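Local coordinates for protein rutinosidase (Aspergillus niger, PDB 6I1A) that hydrolyses rutinosides, releasing the disaccharide rutinose, as a secreted family 5 glycoside hydrolase that probably can also act on beta-1,3-glucans, at residues P94-A99 against G111-Y116; H131-T136 against T188-N193; A99-P104 against M168-Q173. All blocks are in the same frame, centred on the assembly; numbering follows the deposited sequence.

Contact 1 (P94-A99 against G111-Y116); sequences PTTYAA and GNQTAY. With NAG (2-acetamido-2-deoxy-beta-D-glucopyranose), chain C; EDO (1,2-ethanediol), chain N.
Ala99 and Gln113 bring the two backbones closest, with their CA atoms 5.4 Å apart: the single 3-10 turn 97-99, which follows the end of the strand, lies against the first residues of a helix. No direct hydrogen bond joins the segments. Instead, a water donates to Ala99 O (2.7 Å) and to Gly111 O, while it accepts from Thr114 N at 3.0 Å, so one molecule ties the turn to the helix start. Alanine's short side chain lets the backbones come this close, and Ala99 CB rests on Gln113 CB at 3.6 Å. A bend about CB-CG (chi2 100°) curls the glutamine amide back toward its own loop. There OE1 takes the N-H of Gly111 at 2.8 Å, on a lone pair and in the carbonyl plane, and NE2 bonds to Tyr109 O; both ends of the amide are thus used, fixing its rotation. Thr114 puts CG2 3.5 Å from Ala99 O. Asn112, at the N-cap position, carries an N-linked glycan on ND2. The contact lies where strand 90-95 hands over to helix 113-128, the first half of the beta-alpha-beta unit that ends in strand 131-136, with helix 63-73 flanking it through Tyr71, which touches Gln113.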
loop_
_atom_site.group_PDB
_atom_site.type_symbol
_atom_site.label_atom_id
_atom_site.label_comp_id
_atom_site.label_asym_id
_atom_site.label_seq_id
_atom_site.Cartn_x
_atom_site.Cartn_y
_atom_site.Cartn_z
ATOM N N PRO A 94 16.821 19.632 7.977
ATOM C CA PRO A 94 16.642 19.789 6.541
ATOM C C PRO A 94 17.197 21.143 6.093
ATOM O O PRO A 94 16.902 22.179 6.684
ATOM C CB PRO A 94 15.120 19.716 6.332
ATOM C CG PRO A 94 14.645 18.980 7.543
ATOM C CD PRO A 94 15.524 19.470 8.674
ATOM N N THR A 95 17.999 21.103 5.028
ATOM C CA THR A 95 18.573 22.302 4.410
ATOM C C THR A 95 18.238 22.284 2.922
ATOM O O THR A 95 18.070 21.201 2.307
ATOM C CB THR A 95 20.082 22.351 4.627
ATOM O OG1 THR A 95 20.792 21.303 3.934
ATOM C CG2 THR A 95 20.484 22.300 6.081
ATOM N N THR A 96 18.183 23.470 2.307
ATOM C CA THR A 96 18.179 23.517 0.833
ATOM C C THR A 96 19.624 23.353 0.341
ATOM O O THR A 96 20.567 23.672 1.063
ATOM C CB THR A 96 17.584 24.789 0.264
ATOM O OG1 THR A 96 18.510 25.860 0.518
ATOM C CG2 THR A 96 16.234 25.115 0.880
ATOM N N TYR A 97 19.772 22.947 -0.897
ATOM C CA TYR A 97 21.159 22.857 -1.455
ATOM C C TYR A 97 21.779 24.255 -1.479
ATOM O O TYR A 97 23.016 24.351 -1.523
ATOM C CB TYR A 97 21.229 22.200 -2.834
ATOM C CG TYR A 97 20.499 22.912 -3.923
ATOM C CD1 TYR A 97 21.044 24.061 -4.504
ATOM C CD2 TYR A 97 19.241 22.504 -4.361
ATOM C CE1 TYR A 97 20.400 24.728 -5.510
ATOM C CE2 TYR A 97 18.575 23.203 -5.361
ATOM C CZ TYR A 97 19.171 24.315 -5.952
ATOM O OH TYR A 97 18.496 25.027 -6.912
ATOM N N ALA A 98 20.963 25.300 -1.566
ATOM C CA ALA A 98 21.438 26.688 -1.726
ATOM C C ALA A 98 22.103 27.169 -0.450
ATOM O O ALA A 98 22.766 28.236 -0.452
ATOM C CB ALA A 98 20.305 27.574 -2.147
ATOM N N ALA A 99 21.960 26.489 0.686
ATOM C CA ALA A 99 22.721 26.775 1.902
ATOM C C ALA A 99 24.221 26.526 1.609
ATOM O O ALA A 99 25.093 27.078 2.333
ATOM C CB ALA A 99 22.244 25.911 3.034
ATOM N N GLY A 111 22.460 32.291 1.562
ATOM C CA GLY A 111 22.871 33.285 2.574
ATOM C C GLY A 111 23.633 32.671 3.706
ATOM O O GLY A 111 24.488 31.821 3.469
ATOM N N ASN A 112 23.262 33.018 4.934
ATOM C CA ASN A 112 23.983 32.591 6.154
ATOM C C ASN A 112 23.346 31.357 6.803
ATOM O O ASN A 112 23.576 31.143 8.013
ATOM C CB ASN A 112 24.056 33.742 7.171
ATOM C CG ASN A 112 25.132 34.742 6.870
ATOM O OD1 ASN A 112 26.107 34.431 6.211
ATOM N ND2 ASN A 112 24.916 35.968 7.290
ATOM N N GLN A 113 22.603 30.539 6.037
ATOM C CA GLN A 113 22.008 29.322 6.627
ATOM C C GLN A 113 23.014 28.541 7.454
ATOM O O GLN A 113 22.667 28.069 8.558
ATOM C CB GLN A 113 21.455 28.431 5.528
ATOM C CG GLN A 113 20.254 28.997 4.809
ATOM C CD GLN A 113 20.575 29.633 3.478
ATOM O OE1 GLN A 113 21.584 30.331 3.375
ATOM N NE2 GLN A 113 19.779 29.360 2.441
ATOM N N THR A 114 24.220 28.242 6.951
ATOM C CA THR A 114 25.127 27.296 7.644
ATOM C C THR A 114 25.685 27.962 8.923
ATOM O O THR A 114 26.120 27.246 9.813
ATOM C CB THR A 114 26.255 26.789 6.727
ATOM O OG1 THR A 114 27.027 27.907 6.280
ATOM C CG2 THR A 114 25.713 25.971 5.571
ATOM N N ALA A 115 25.703 29.282 8.997
ATOM C CA ALA A 115 26.113 29.949 10.247
ATOM C C ALA A 115 25.066 29.680 11.329
ATOM O O ALA A 115 25.435 29.391 12.485
ATOM C CB ALA A 115 26.275 31.437 10.042
ATOM N N TYR A 116 23.803 29.772 10.981
ATOM C CA TYR A 116 22.727 29.473 11.967
ATOM C C TYR A 116 22.732 27.998 12.318
ATOM O O TYR A 116 22.499 27.624 13.478
ATOM C CB TYR A 116 21.386 29.965 11.437
ATOM C CG TYR A 116 21.280 31.462 11.345
ATOM C CD1 TYR A 116 21.228 32.225 12.504
ATOM C CD2 TYR A 116 21.266 32.096 10.127
ATOM C CE1 TYR A 116 21.169 33.606 12.440
ATOM C CE2 TYR A 116 21.201 33.482 10.054
ATOM C CZ TYR A 116 21.164 34.234 11.219
ATOM O OH TYR A 116 21.129 35.613 11.192
HETATM C C1 NAG C . 25.969 36.915 7.075
HETATM C C2 NAG C . 25.326 38.250 6.772
HETATM C C3 NAG C . 26.436 39.328 6.894
HETATM C C4 NAG C . 27.242 39.260 8.193
HETATM C C5 NAG C . 27.811 37.847 8.411
HETATM C C6 NAG C . 28.669 37.713 9.697
HETATM C C7 NAG C . 23.749 38.504 4.923
HETATM C C8 NAG C . 23.596 38.390 3.432
HETATM N N2 NAG C . 24.937 38.194 5.379
HETATM O O3 NAG C . 25.837 40.614 6.760
HETATM O O4 NAG C . 28.351 40.168 8.071
HETATM O O5 NAG C . 26.663 36.958 8.364
HETATM O O6 NAG C . 27.878 38.060 10.843
HETATM O O7 NAG C . 22.894 38.866 5.690
HETATM C C1 EDO N . 25.709 29.856 0.778
HETATM O O1 EDO N . 25.640 31.258 0.901
HETATM C C2 EDO N . 26.304 29.376 -0.453
HETATM O O2 EDO N . 27.682 29.686 -0.425
HETATM O O HOH W 1 24.777 29.102 4.166
#

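Contact 2 (H131-T136 against T188-N193); sequences HIIIDT and TLEPIN
Glu190 leans alongside Asp135, the two side chains pointing the same way from adjacent parallel strands. Its CB lies 3.6 Å from Ile134 O. CG stands anti to the backbone N (chi1 -174°) and the chain stays extended, so the carboxylate is carried well away from the strand. At the tip, OE1 comes 3.6 Å from Asp135 CB and 3.8 Å from Ile133 CG2, and forms a salt bridge with Arg92 NE. The other oxygen, OE2, faces Asp264 OD2, a further acidic neighbour. The Asp135 and Glu190 carboxylates are turned 57° apart, with OD1 of the aspartate 4.1 Å from OE1 of the glutamate; Arg92 probably eases this closeness of like charges, while His137 ND1 engages Asp135 OD2. Asn193 brings CB to Asp135 OD1 and gives its own OD1 to Arg92, so one arginine serves several groups.

Backbone bonds hold the strands in register, among them Thr188 N to Ile132 O at 2.9 Å and Thr136 N to Glu190 O at 3.0 Å. At the start of the pair, His131 NE2 meets Thr188 OG1 at 2.7 Å, in the plane of the imidazole and nearly straight (168°). Trp17 NE1 also bonds this hydroxyl; with one proton and its lone pairs, a threonine hydroxyl can serve both ring nitrogens in the interior.

The strands 131-136 and 187-190 are neighbours in the parallel sheet of the TIM barrel. Ile133, Asp135, Thr188 and Glu190 share one face, where Met240 of strand 239-241 touches Ile133, Thr188 and Glu190. Branched and apolar Ile134 and Leu189 face the other way, against Phe177 and Ile175 of helix 161-179, which connects the two strands along the chain in a beta-alpha-beta crossover.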
loop_
_atom_site.group_PDB
_atom_site.type_symbol
_atom_site.label_atom_id
_atom_site.label_comp_id
_atom_site.label_asym_id
_atom_site.label_seq_id
_atom_site.Cartn_x
_atom_site.Cartn_y
_atom_site.Cartn_z
ATOM N N HIS A 131 22.982 14.135 18.735
ATOM C CA HIS A 131 23.504 13.739 17.385
ATOM C C HIS A 131 22.789 14.572 16.335
ATOM O O HIS A 131 21.584 14.818 16.530
ATOM C CB HIS A 131 23.351 12.239 17.153
ATOM C CG HIS A 131 24.135 11.715 15.975
ATOM N ND1 HIS A 131 25.502 11.581 16.000
ATOM C CD2 HIS A 131 23.735 11.437 14.691
ATOM C CE1 HIS A 131 25.903 11.142 14.810
ATOM N NE2 HIS A 131 24.876 11.077 14.004
ATOM N N ILE A 132 23.485 15.008 15.305
ATOM C CA ILE A 132 22.974 15.905 14.276
ATOM C C ILE A 132 22.929 15.155 12.955
ATOM O O ILE A 132 24.001 14.728 12.480
ATOM C CB ILE A 132 23.803 17.183 14.159
ATOM C CG1 ILE A 132 24.075 17.857 15.517
ATOM C CG2 ILE A 132 23.175 18.123 13.189
ATOM C CD1 ILE A 132 22.820 18.425 16.201
ATOM N N ILE A 133 21.780 15.107 12.316
ATOM C CA ILE A 133 21.665 14.636 10.916
ATOM C C ILE A 133 21.551 15.842 9.993
ATOM O O ILE A 133 20.594 16.614 10.136
ATOM C CB ILE A 133 20.474 13.727 10.694
ATOM C CG1 ILE A 133 20.548 12.488 11.586
ATOM C CG2 ILE A 133 20.276 13.348 9.219
ATOM C CD1 ILE A 133 19.205 11.807 11.776
ATOM N N ILE A 134 22.524 16.075 9.099
ATOM C CA ILE A 134 22.456 17.164 8.131
ATOM C C ILE A 134 21.848 16.600 6.837
ATOM O O ILE A 134 22.440 15.669 6.235
ATOM C CB ILE A 134 23.810 17.854 7.868
ATOM C CG1 ILE A 134 24.403 18.430 9.153
ATOM C CG2 ILE A 134 23.631 18.899 6.779
ATOM C CD1 ILE A 134 25.819 18.946 8.963
ATOM N N ASP A 135 20.667 17.074 6.463
ATOM C CA ASP A 135 19.931 16.581 5.300
ATOM C C ASP A 135 19.946 17.630 4.195
ATOM O O ASP A 135 19.477 18.767 4.404
ATOM C CB ASP A 135 18.516 16.261 5.801
ATOM C CG ASP A 135 17.440 16.263 4.746
ATOM O OD1 ASP A 135 17.645 15.868 3.587
ATOM O OD2 ASP A 135 16.291 16.606 5.174
ATOM N N THR A 136 20.438 17.269 3.011
ATOM C CA THR A 136 20.300 18.104 1.816
ATOM C C THR A 136 18.944 17.789 1.181
ATOM O O THR A 136 18.857 16.828 0.384
ATOM C CB THR A 136 21.512 17.974 0.884
ATOM O OG1 THR A 136 21.704 16.614 0.557
ATOM C CG2 THR A 136 22.746 18.461 1.602
ATOM N N THR A 188 25.734 12.861 11.149
ATOM C CA THR A 188 25.372 11.914 10.093
ATOM C C THR A 188 25.011 12.718 8.857
ATOM O O THR A 188 24.305 13.710 8.945
ATOM C CB THR A 188 24.260 10.956 10.530
ATOM O OG1 THR A 188 24.785 10.082 11.525
ATOM C CG2 THR A 188 23.623 10.189 9.418
ATOM N N LEU A 189 25.489 12.290 7.681
ATOM C CA LEU A 189 25.242 12.999 6.421
ATOM C C LEU A 189 24.132 12.302 5.632
ATOM O O LEU A 189 24.248 11.095 5.304
ATOM C CB LEU A 189 26.556 12.979 5.609
ATOM C CG LEU A 189 26.634 13.903 4.422
ATOM C CD1 LEU A 189 28.125 14.181 4.024
ATOM C CD2 LEU A 189 25.964 13.318 3.257
ATOM N N GLU A 190 23.071 13.037 5.320
ATOM C CA GLU A 190 21.935 12.528 4.541
ATOM C C GLU A 190 21.843 13.274 3.215
ATOM O O GLU A 190 21.432 14.448 3.165
ATOM C CB GLU A 190 20.614 12.717 5.302
ATOM C CG GLU A 190 19.454 12.066 4.587
ATOM C CD GLU A 190 18.210 11.931 5.417
ATOM O OE1 GLU A 190 17.963 12.767 6.312
ATOM O OE2 GLU A 190 17.505 10.902 5.222
ATOM N N PRO A 191 22.304 12.645 2.104
ATOM C CA PRO A 191 22.531 13.405 0.867
ATOM C C PRO A 191 21.368 13.530 -0.116
ATOM O O PRO A 191 21.501 14.172 -1.158
ATOM C CB PRO A 191 23.658 12.548 0.233
ATOM C CG PRO A 191 23.328 11.155 0.608
ATOM C CD PRO A 191 22.903 11.315 2.069
ATOM N N ILE A 192 20.224 12.938 0.228
ATOM C CA ILE A 192 19.022 13.117 -0.613
ATOM C C ILE A 192 17.797 12.893 0.272
ATOM O O ILE A 192 17.900 12.199 1.304
ATOM C CB ILE A 192 19.037 12.163 -1.842
ATOM C CG1 ILE A 192 18.107 12.642 -2.975
ATOM C CG2 ILE A 192 18.758 10.729 -1.457
ATOM C CD1 ILE A 192 18.465 12.003 -4.331
ATOM N N ASN A 193 16.668 13.449 -0.175
ATOM C CA ASN A 193 15.382 13.299 0.547
ATOM C C ASN A 193 14.273 13.053 -0.446
ATOM O O ASN A 193 14.063 13.870 -1.367
ATOM C CB ASN A 193 15.095 14.560 1.337
ATOM C CG ASN A 193 13.803 14.422 2.112
ATOM O OD1 ASN A 193 13.787 13.763 3.148
ATOM N ND2 ASN A 193 12.725 15.042 1.613
HETATM O O HOH W 2 17.264 15.817 -1.795
#

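Contact 3 (A99-P104 against M168-Q173); sequences AWIDLP and MQVIDQ
Trp100 and Val170 mark the closest backbone approach, 5.6 Å between CA atoms, where an irregular loop runs past segment 168-173 of helix 161-179. Val170 parts its two methyls between two neighbours on the loop. CG1 touches Trp100 CB at 4.0 Å, and CG2 packs on Ile101, 3.6 Å from CD1. The isoleucine crosses the valine at about a right angle, with CG1 set between its backbone N and carbonyl carbon (chi1 72°), and this turns the CG1-CD1 arm onto Val170 CG2. Gln173, one helical turn on, slides past the indole in the opposite direction: its CB lies 4.0 Å from Trp100 CE3, while its CG comes 3.5 Å from Trp100 O. The glutamine's methylenes thus do the touching. On one face of the indole, Ala99 CB sits 3.8 Å above the plane, toward the rim. Phe177 of the same helix meets the ring edge-to-face, and Thr95 OG1 bonds NE1, so the one polar atom of the indole is satisfied. With no hydrogen bond between the segments, they are held by van der Waals contact of Trp100, Ile101, Val170 and the Gln173 methylenes, a modest apolar join near the surface, with Gln169 and Gln173 at its exposed edge.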
loop_
_atom_site.group_PDB
_atom_site.type_symbol
_atom_site.label_atom_id
_atom_site.label_comp_id
_atom_site.label_asym_id
_atom_site.label_seq_id
_atom_site.Cartn_x
_atom_site.Cartn_y
_atom_site.Cartn_z
ATOM N N ALA A 99 21.960 26.489 0.686
ATOM C CA ALA A 99 22.721 26.775 1.902
ATOM C C ALA A 99 24.221 26.526 1.609
ATOM O O ALA A 99 25.093 27.078 2.333
ATOM C CB ALA A 99 22.244 25.911 3.034
ATOM N N TRP A 100 24.496 25.615 0.687
ATOM C CA TRP A 100 25.819 24.978 0.522
ATOM C C TRP A 100 26.521 25.516 -0.705
ATOM O O TRP A 100 27.790 25.628 -0.677
ATOM C CB TRP A 100 25.693 23.446 0.523
ATOM C CG TRP A 100 25.022 22.941 1.765
ATOM C CD1 TRP A 100 23.704 22.570 1.888
ATOM C CD2 TRP A 100 25.599 22.809 3.067
ATOM N NE1 TRP A 100 23.452 22.201 3.161
ATOM C CE2 TRP A 100 24.586 22.335 3.919
ATOM C CE3 TRP A 100 26.884 22.992 3.601
ATOM C CZ2 TRP A 100 24.832 22.081 5.271
ATOM C CZ3 TRP A 100 27.097 22.748 4.929
ATOM C CH2 TRP A 100 26.079 22.292 5.758
ATOM N N ILE A 101 25.799 25.759 -1.774
ATOM C CA ILE A 101 26.365 26.263 -3.057
ATOM C C ILE A 101 25.448 27.326 -3.592
ATOM O O ILE A 101 24.229 27.299 -3.344
ATOM C CB ILE A 101 26.574 25.156 -4.068
ATOM C CG1 ILE A 101 25.291 24.608 -4.666
ATOM C CG2 ILE A 101 27.524 24.094 -3.510
ATOM C CD1 ILE A 101 25.541 23.720 -5.931
ATOM N N ASP A 102 26.007 28.278 -4.333
ATOM C CA ASP A 102 25.230 29.380 -4.902
ATOM C C ASP A 102 25.265 29.244 -6.408
ATOM O O ASP A 102 26.294 29.679 -7.045
ATOM C CB ASP A 102 25.836 30.696 -4.433
ATOM C CG ASP A 102 25.080 31.887 -4.887
ATOM O OD1 ASP A 102 24.274 31.779 -5.797
ATOM O OD2 ASP A 102 25.283 32.949 -4.227
ATOM N N LEU A 103 24.300 28.592 -7.009
ATOM C CA LEU A 103 24.247 28.381 -8.474
ATOM C C LEU A 103 23.584 29.562 -9.141
ATOM O O LEU A 103 22.568 30.077 -8.687
ATOM C CB LEU A 103 23.469 27.105 -8.808
ATOM C CG LEU A 103 24.245 25.844 -8.443
ATOM C CD1 LEU A 103 23.302 24.643 -8.491
ATOM C CD2 LEU A 103 25.402 25.654 -9.406
ATOM N N PRO A 104 24.131 30.053 -10.273
ATOM C CA PRO A 104 23.559 31.219 -10.955
ATOM C C PRO A 104 22.183 30.978 -11.599
ATOM O O PRO A 104 21.552 31.939 -11.979
ATOM C CB PRO A 104 24.616 31.558 -12.018
ATOM C CG PRO A 104 25.322 30.247 -12.271
ATOM C CD PRO A 104 25.321 29.529 -10.938
ATOM N N MET A 168 27.346 16.737 -6.080
ATOM C CA MET A 168 28.553 16.290 -5.419
ATOM C C MET A 168 29.304 17.476 -4.839
ATOM O O MET A 168 29.894 17.337 -3.777
ATOM C CB MET A 168 29.414 15.532 -6.432
ATOM C CG MET A 168 28.821 14.168 -6.836
ATOM S SD MET A 168 28.300 13.096 -5.523
ATOM C CE MET A 168 29.853 12.800 -4.696
ATOM N N GLN A 169 29.242 18.626 -5.468
ATOM C CA GLN A 169 29.830 19.855 -4.880
ATOM C C GLN A 169 29.148 20.209 -3.569
ATOM O O GLN A 169 29.808 20.569 -2.556
ATOM C CB GLN A 169 29.791 21.013 -5.884
ATOM C CG GLN A 169 30.759 20.796 -7.040
ATOM C CD GLN A 169 30.794 21.996 -7.945
ATOM O OE1 GLN A 169 30.669 23.115 -7.508
ATOM N NE2 GLN A 169 30.996 21.723 -9.216
ATOM N N VAL A 170 27.829 20.047 -3.520
ATOM C CA VAL A 170 27.078 20.315 -2.252
ATOM C C VAL A 170 27.573 19.362 -1.182
ATOM O O VAL A 170 27.850 19.786 -0.029
ATOM C CB VAL A 170 25.576 20.100 -2.523
ATOM C CG1 VAL A 170 24.773 19.981 -1.207
ATOM C CG2 VAL A 170 25.008 21.201 -3.402
ATOM N N ILE A 171 27.693 18.090 -1.509
ATOM C CA ILE A 171 28.131 17.076 -0.553
ATOM C C ILE A 171 29.542 17.370 -0.093
ATOM O O ILE A 171 29.828 17.212 1.112
ATOM C CB ILE A 171 27.969 15.681 -1.132
ATOM C CG1 ILE A 171 26.499 15.303 -1.360
ATOM C CG2 ILE A 171 28.723 14.667 -0.307
ATOM C CD1 ILE A 171 25.499 15.719 -0.351
ATOM N N ASP A 172 30.431 17.822 -0.975
ATOM C CA ASP A 172 31.773 18.205 -0.515
ATOM C C ASP A 172 31.689 19.305 0.539
ATOM O O ASP A 172 32.501 19.305 1.527
ATOM C CB ASP A 172 32.632 18.707 -1.670
ATOM C CG ASP A 172 33.172 17.597 -2.567
ATOM O OD1 ASP A 172 33.199 16.438 -2.144
ATOM O OD2 ASP A 172 33.584 17.922 -3.724
ATOM N N GLN A 173 30.801 20.272 0.380
ATOM C CA GLN A 173 30.646 21.367 1.376
ATOM C C GLN A 173 30.134 20.804 2.686
ATOM O O GLN A 173 30.609 21.252 3.757
ATOM C CB GLN A 173 29.739 22.472 0.846
ATOM C CG GLN A 173 30.316 23.204 -0.335
ATOM C CD GLN A 173 31.600 23.904 0.039
ATOM O OE1 GLN A 173 31.691 24.598 1.062
ATOM N NE2 GLN A 173 32.566 23.760 -0.856
#

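In the fold
Contacts 1 and 3 share Ala99 and lie about 10 Å apart between centres: the loop that contact 1 joins to helix 113-128 is the one contact 3 fastens to helix 161-179. Thr114 CG2 also comes 3.6 Å from Trp100 CZ3. Between contacts 1 and 2, Thr95 N reaches Asp135 O at 2.8 Å. Contact 2 supplies the adjoining barrel wall, with Ile134 CG2 lying 3.7 Å from Trp100 CZ2. In family 5 enzymes the active site lies at the C-terminal ends of the barrel strands, where Asn193 probably belongs to it; a bound 1,2-ethanediol, probably from the crystallisation liquor, lies about 6 Å from its side chain. The glycan on Asn112 is a separate attachment.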